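Long-range contact in 1-deoxy-D-xylulose 5-phosphate reductoisomerase (Moraxella catarrhalis, PDB 4ZQG), which catalyses the NAD(P)H-dependent conversion of 1-deoxy-D-xylulose 5-phosphate to 2-C-methyl-D-erythritol 4-phosphate in the MEP pathway of isoprenoid synthesis: residues A[198-210]-A[348-360]. Numbering follows the deposited sequence.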
loop_
_atom_site.group_PDB
_atom_site.type_symbol
_atom_site.label_atom_id
_atom_site.label_comp_id
_atom_site.label_asym_id
_atom_site.label_seq_id
_atom_site.Cartn_x
_atom_site.Cartn_y
_atom_site.Cartn_z
ATOM N N SER A 198 13.382 1.683 -30.589
ATOM C CA SER A 198 13.381 2.972 -31.281
ATOM C C SER A 198 11.983 3.385 -31.784
ATOM O O SER A 198 11.141 2.534 -32.091
ATOM C CB SER A 198 14.345 2.905 -32.475
ATOM O OG SER A 198 14.051 1.785 -33.303
ATOM N N ILE A 199 11.753 4.696 -31.876
ATOM C CA ILE A 199 10.613 5.251 -32.631
ATOM C C ILE A 199 10.484 4.518 -33.974
ATOM O O ILE A 199 9.421 3.989 -34.342
ATOM C CB ILE A 199 10.849 6.745 -32.944
ATOM C CG1 ILE A 199 10.917 7.570 -31.642
ATOM C CG2 ILE A 199 9.781 7.265 -33.914
ATOM C CD1 ILE A 199 12.123 8.494 -31.545
ATOM N N LYS A 200 11.617 4.494 -34.676
ATOM C CA LYS A 200 11.762 3.870 -35.979
ATOM C C LYS A 200 11.229 2.445 -35.948
ATOM O O LYS A 200 10.522 2.029 -36.865
ATOM C CB LYS A 200 13.243 3.887 -36.426
ATOM C CG LYS A 200 13.882 5.283 -36.593
ATOM C CD LYS A 200 14.611 5.788 -35.345
ATOM N N GLN A 201 11.552 1.692 -34.901
ATOM C CA GLN A 201 11.128 0.283 -34.827
ATOM C C GLN A 201 9.624 0.082 -34.506
ATOM O O GLN A 201 9.045 -0.972 -34.826
ATOM C CB GLN A 201 12.015 -0.499 -33.846
ATOM C CG GLN A 201 11.889 -2.018 -33.949
ATOM C CD GLN A 201 13.034 -2.758 -33.267
ATOM O OE1 GLN A 201 13.873 -2.157 -32.585
ATOM N NE2 GLN A 201 13.073 -4.079 -33.457
ATOM N N MET A 202 8.998 1.086 -33.888
ATOM C CA MET A 202 7.554 1.058 -33.661
ATOM C C MET A 202 6.826 1.278 -34.988
ATOM O O MET A 202 5.841 0.587 -35.272
ATOM C CB MET A 202 7.104 2.140 -32.667
ATOM C CG MET A 202 7.599 2.021 -31.235
ATOM S SD MET A 202 7.103 3.504 -30.313
ATOM C CE MET A 202 5.492 3.086 -29.655
ATOM N N GLN A 203 7.296 2.259 -35.771
ATOM C CA GLN A 203 6.803 2.484 -37.138
ATOM C C GLN A 203 6.489 1.156 -37.858
ATOM O O GLN A 203 5.377 0.977 -38.353
ATOM C CB GLN A 203 7.812 3.330 -37.960
ATOM C CG GLN A 203 7.566 4.847 -37.937
ATOM C CD GLN A 203 8.840 5.714 -38.055
ATOM O OE1 GLN A 203 9.874 5.288 -38.567
ATOM N NE2 GLN A 203 8.754 6.944 -37.564
ATOM N N ASN A 204 7.457 0.232 -37.857
ATOM C CA ASN A 204 7.389 -0.999 -38.655
ATOM C C ASN A 204 6.814 -2.179 -37.903
ATOM O O ASN A 204 6.954 -3.313 -38.338
ATOM C CB ASN A 204 8.787 -1.419 -39.123
ATOM C CG ASN A 204 9.529 -0.320 -39.851
ATOM O OD1 ASN A 204 9.264 0.864 -39.651
ATOM N ND2 ASN A 204 10.492 -0.710 -40.685
ATOM N N ALA A 205 6.206 -1.925 -36.758
ATOM C CA ALA A 205 5.691 -2.995 -35.926
ATOM C C ALA A 205 4.651 -3.848 -36.659
ATOM O O ALA A 205 3.725 -3.329 -37.266
ATOM C CB ALA A 205 5.085 -2.418 -34.650
ATOM N N SER A 206 4.816 -5.162 -36.594
ATOM C CA SER A 206 3.769 -6.064 -36.970
ATOM C C SER A 206 2.698 -6.080 -35.888
ATOM O O SER A 206 2.949 -5.764 -34.737
ATOM C CB SER A 206 4.332 -7.478 -37.184
ATOM O OG SER A 206 4.833 -8.064 -35.982
ATOM N N VAL A 207 1.491 -6.453 -36.276
ATOM C CA VAL A 207 0.402 -6.674 -35.329
ATOM C C VAL A 207 0.787 -7.708 -34.249
ATOM O O VAL A 207 0.451 -7.529 -33.077
ATOM C CB VAL A 207 -0.878 -7.138 -36.083
ATOM C CG1 VAL A 207 -1.997 -7.517 -35.127
ATOM C CG2 VAL A 207 -1.362 -6.059 -37.040
ATOM N N LYS A 208 1.453 -8.794 -34.672
ATOM C CA LYS A 208 2.012 -9.836 -33.784
ATOM C C LYS A 208 2.903 -9.204 -32.673
ATOM O O LYS A 208 2.725 -9.538 -31.505
ATOM C CB LYS A 208 2.806 -10.885 -34.613
ATOM C CG LYS A 208 2.837 -12.318 -34.076
ATOM C CD LYS A 208 3.677 -12.488 -32.807
ATOM N N GLU A 209 3.834 -8.300 -33.038
ATOM C CA GLU A 209 4.669 -7.561 -32.061
ATOM C C GLU A 209 3.825 -6.748 -31.071
ATOM O O GLU A 209 3.922 -6.929 -29.857
ATOM C CB GLU A 209 5.668 -6.617 -32.755
ATOM C CG GLU A 209 6.986 -7.268 -33.134
ATOM C CD GLU A 209 7.686 -6.579 -34.295
ATOM O OE1 GLU A 209 7.696 -7.155 -35.418
ATOM O OE2 GLU A 209 8.224 -5.465 -34.076
ATOM N N ALA A 210 3.005 -5.856 -31.614
ATOM C CA ALA A 210 2.202 -4.947 -30.816
ATOM C C ALA A 210 1.175 -5.658 -29.931
ATOM O O ALA A 210 0.912 -5.200 -28.812
ATOM C CB ALA A 210 1.497 -3.942 -31.722
ATOM N N GLU A 348 -8.931 -0.645 -34.884
ATOM C CA GLU A 348 -9.575 -1.539 -35.859
ATOM C C GLU A 348 -8.706 -1.465 -37.112
ATOM O O GLU A 348 -8.459 -2.477 -37.764
ATOM C CB GLU A 348 -11.033 -1.144 -36.207
ATOM C CG GLU A 348 -12.032 -1.122 -35.049
ATOM N N ALA A 349 -8.220 -0.268 -37.409
ATOM C CA ALA A 349 -7.380 -0.050 -38.568
ATOM C C ALA A 349 -5.958 -0.565 -38.459
ATOM O O ALA A 349 -5.362 -0.871 -39.461
ATOM C CB ALA A 349 -7.374 1.432 -38.948
ATOM N N PHE A 350 -5.373 -0.614 -37.269
ATOM C CA PHE A 350 -4.019 -1.138 -37.170
ATOM C C PHE A 350 -4.018 -2.652 -37.320
ATOM O O PHE A 350 -3.241 -3.210 -38.096
ATOM C CB PHE A 350 -3.364 -0.766 -35.841
ATOM C CG PHE A 350 -1.981 -1.332 -35.697
ATOM C CD1 PHE A 350 -0.939 -0.793 -36.419
ATOM C CD2 PHE A 350 -1.749 -2.442 -34.898
ATOM C CE1 PHE A 350 0.321 -1.327 -36.318
ATOM C CE2 PHE A 350 -0.489 -2.986 -34.803
ATOM C CZ PHE A 350 0.548 -2.429 -35.513
ATOM N N LEU A 351 -4.894 -3.295 -36.552
ATOM C CA LEU A 351 -5.106 -4.749 -36.596
ATOM C C LEU A 351 -5.574 -5.299 -37.980
ATOM O O LEU A 351 -5.246 -6.431 -38.364
ATOM C CB LEU A 351 -6.148 -5.136 -35.548
ATOM C CG LEU A 351 -5.869 -4.808 -34.086
ATOM C CD1 LEU A 351 -7.208 -4.633 -33.381
ATOM C CD2 LEU A 351 -5.038 -5.905 -33.430
ATOM N N ALA A 352 -6.346 -4.493 -38.709
ATOM C CA ALA A 352 -6.690 -4.781 -40.096
ATOM C C ALA A 352 -5.516 -4.493 -41.047
ATOM O O ALA A 352 -5.617 -4.762 -42.227
ATOM C CB ALA A 352 -7.917 -3.981 -40.501
ATOM N N GLU A 353 -4.415 -3.938 -40.540
ATOM C CA GLU A 353 -3.177 -3.759 -41.317
ATOM C C GLU A 353 -3.289 -2.672 -42.363
ATOM O O GLU A 353 -2.610 -2.715 -43.373
ATOM C CB GLU A 353 -2.697 -5.089 -41.942
ATOM C CG GLU A 353 -2.630 -6.240 -40.928
ATOM C CD GLU A 353 -1.895 -7.480 -41.429
ATOM O OE1 GLU A 353 -2.437 -8.592 -41.263
ATOM O OE2 GLU A 353 -0.779 -7.357 -41.978
ATOM N N LYS A 354 -4.115 -1.670 -42.076
ATOM C CA LYS A 354 -4.318 -0.502 -42.954
ATOM C C LYS A 354 -3.414 0.688 -42.596
ATOM O O LYS A 354 -3.039 1.469 -43.471
ATOM C CB LYS A 354 -5.798 -0.059 -42.932
ATOM C CG LYS A 354 -6.755 -0.956 -43.740
ATOM C CD LYS A 354 -8.221 -0.660 -43.432
ATOM C CE LYS A 354 -9.160 -1.615 -44.123
ATOM N NZ LYS A 354 -9.244 -1.323 -45.583
ATOM N N ILE A 355 -3.089 0.845 -41.311
ATOM C CA ILE A 355 -2.138 1.885 -40.905
ATOM C C ILE A 355 -0.968 1.331 -40.109
ATOM O O ILE A 355 -1.006 0.203 -39.607
ATOM C CB ILE A 355 -2.797 3.045 -40.111
ATOM C CG1 ILE A 355 -3.422 2.547 -38.805
ATOM C CG2 ILE A 355 -3.855 3.740 -40.960
ATOM C CD1 ILE A 355 -3.687 3.652 -37.795
ATOM N N CYS A 356 0.080 2.144 -40.037
ATOM C CA CYS A 356 1.191 1.914 -39.118
ATOM C C CYS A 356 0.821 2.092 -37.642
ATOM O O CYS A 356 -0.125 2.786 -37.311
ATOM C CB CYS A 356 2.310 2.887 -39.450
ATOM S SG CYS A 356 3.010 2.495 -41.034
ATOM N N LEU A 357 1.601 1.501 -36.748
ATOM C CA LEU A 357 1.347 1.679 -35.311
ATOM C C LEU A 357 1.422 3.152 -34.886
ATOM O O LEU A 357 0.524 3.628 -34.188
ATOM C CB LEU A 357 2.313 0.858 -34.465
ATOM C CG LEU A 357 1.997 0.912 -32.969
ATOM C CD1 LEU A 357 0.649 0.266 -32.655
ATOM C CD2 LEU A 357 3.122 0.262 -32.181
ATOM N N THR A 358 2.489 3.838 -35.316
ATOM C CA THR A 358 2.705 5.261 -35.045
ATOM C C THR A 358 1.659 6.178 -35.669
ATOM O O THR A 358 1.554 7.347 -35.317
ATOM C CB THR A 358 4.050 5.724 -35.608
ATOM O OG1 THR A 358 4.190 5.254 -36.957
ATOM C CG2 THR A 358 5.171 5.170 -34.778
ATOM N N ASP A 359 0.910 5.659 -36.634
ATOM C CA ASP A 359 -0.202 6.404 -37.195
ATOM C C ASP A 359 -1.365 6.558 -36.195
ATOM O O ASP A 359 -2.202 7.422 -36.389
ATOM C CB ASP A 359 -0.703 5.766 -38.513
ATOM C CG ASP A 359 0.210 6.057 -39.731
ATOM O OD1 ASP A 359 0.043 5.318 -40.743
ATOM O OD2 ASP A 359 1.058 6.995 -39.700
ATOM N N ILE A 360 -1.442 5.745 -35.147
ATOM C CA ILE A 360 -2.515 5.911 -34.174
ATOM C C ILE A 360 -2.457 7.298 -33.529
ATOM O O ILE A 360 -3.492 7.901 -33.253
ATOM C CB ILE A 360 -2.521 4.786 -33.105
ATOM C CG1 ILE A 360 -2.854 3.444 -33.793
ATOM C CG2 ILE A 360 -3.509 5.099 -31.967
ATOM C CD1 ILE A 360 -3.010 2.245 -32.895
#
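Phe350 reaches Ala205, Val207 and Ala210 from the last turn of helix 333-351, a worked example of two helix-to-helix connections held by apolar side chains and by backbone carbonyls lying against them, with no hydrogen bond across. Its ring stands with CG anti to the backbone N (chi1 178°), which swings it off its own helix toward 198-210.

Leu357 can be followed outward from the backbone. Its CB lies 3.6 Å from Met202 O, at the end of helix 199-203. Beyond CG, also anti to the backbone N (chi1 -175°), CD2 lies against both Met202 O and Ala205 CB, the latter at 4.1 Å, while CD1 sits over the centre of the Phe350 ring, 3.9 Å above its plane, and is also near Ala210 CB. Ala205 O lies at the ring's edge, near its plane, 3.7 Å from Phe350 CZ; separately, Ala210 CB approaches Phe350 CE2 to 3.8 Å.

Val207 splits its methyls, CG2 contacting Phe350 O at 3.6 Å and CG1 meeting Leu351 CD2 at 3.8 Å, where the two side chains cross at about a right angle. At the other end Thr358 lies against Gln203, OG1 3.5 Å from Gln203 CG and CG2 beside the Gln203 backbone N and CA. Phe194 and Ile224 extend the apolar cluster.

The Schellman motif at Glu353 ends helix 333-351, and Ser206 N-caps helix 207-211; their meeting forms part of the interface between the central catalytic domain and the C-terminal helical domain of a DXP reductoisomerase.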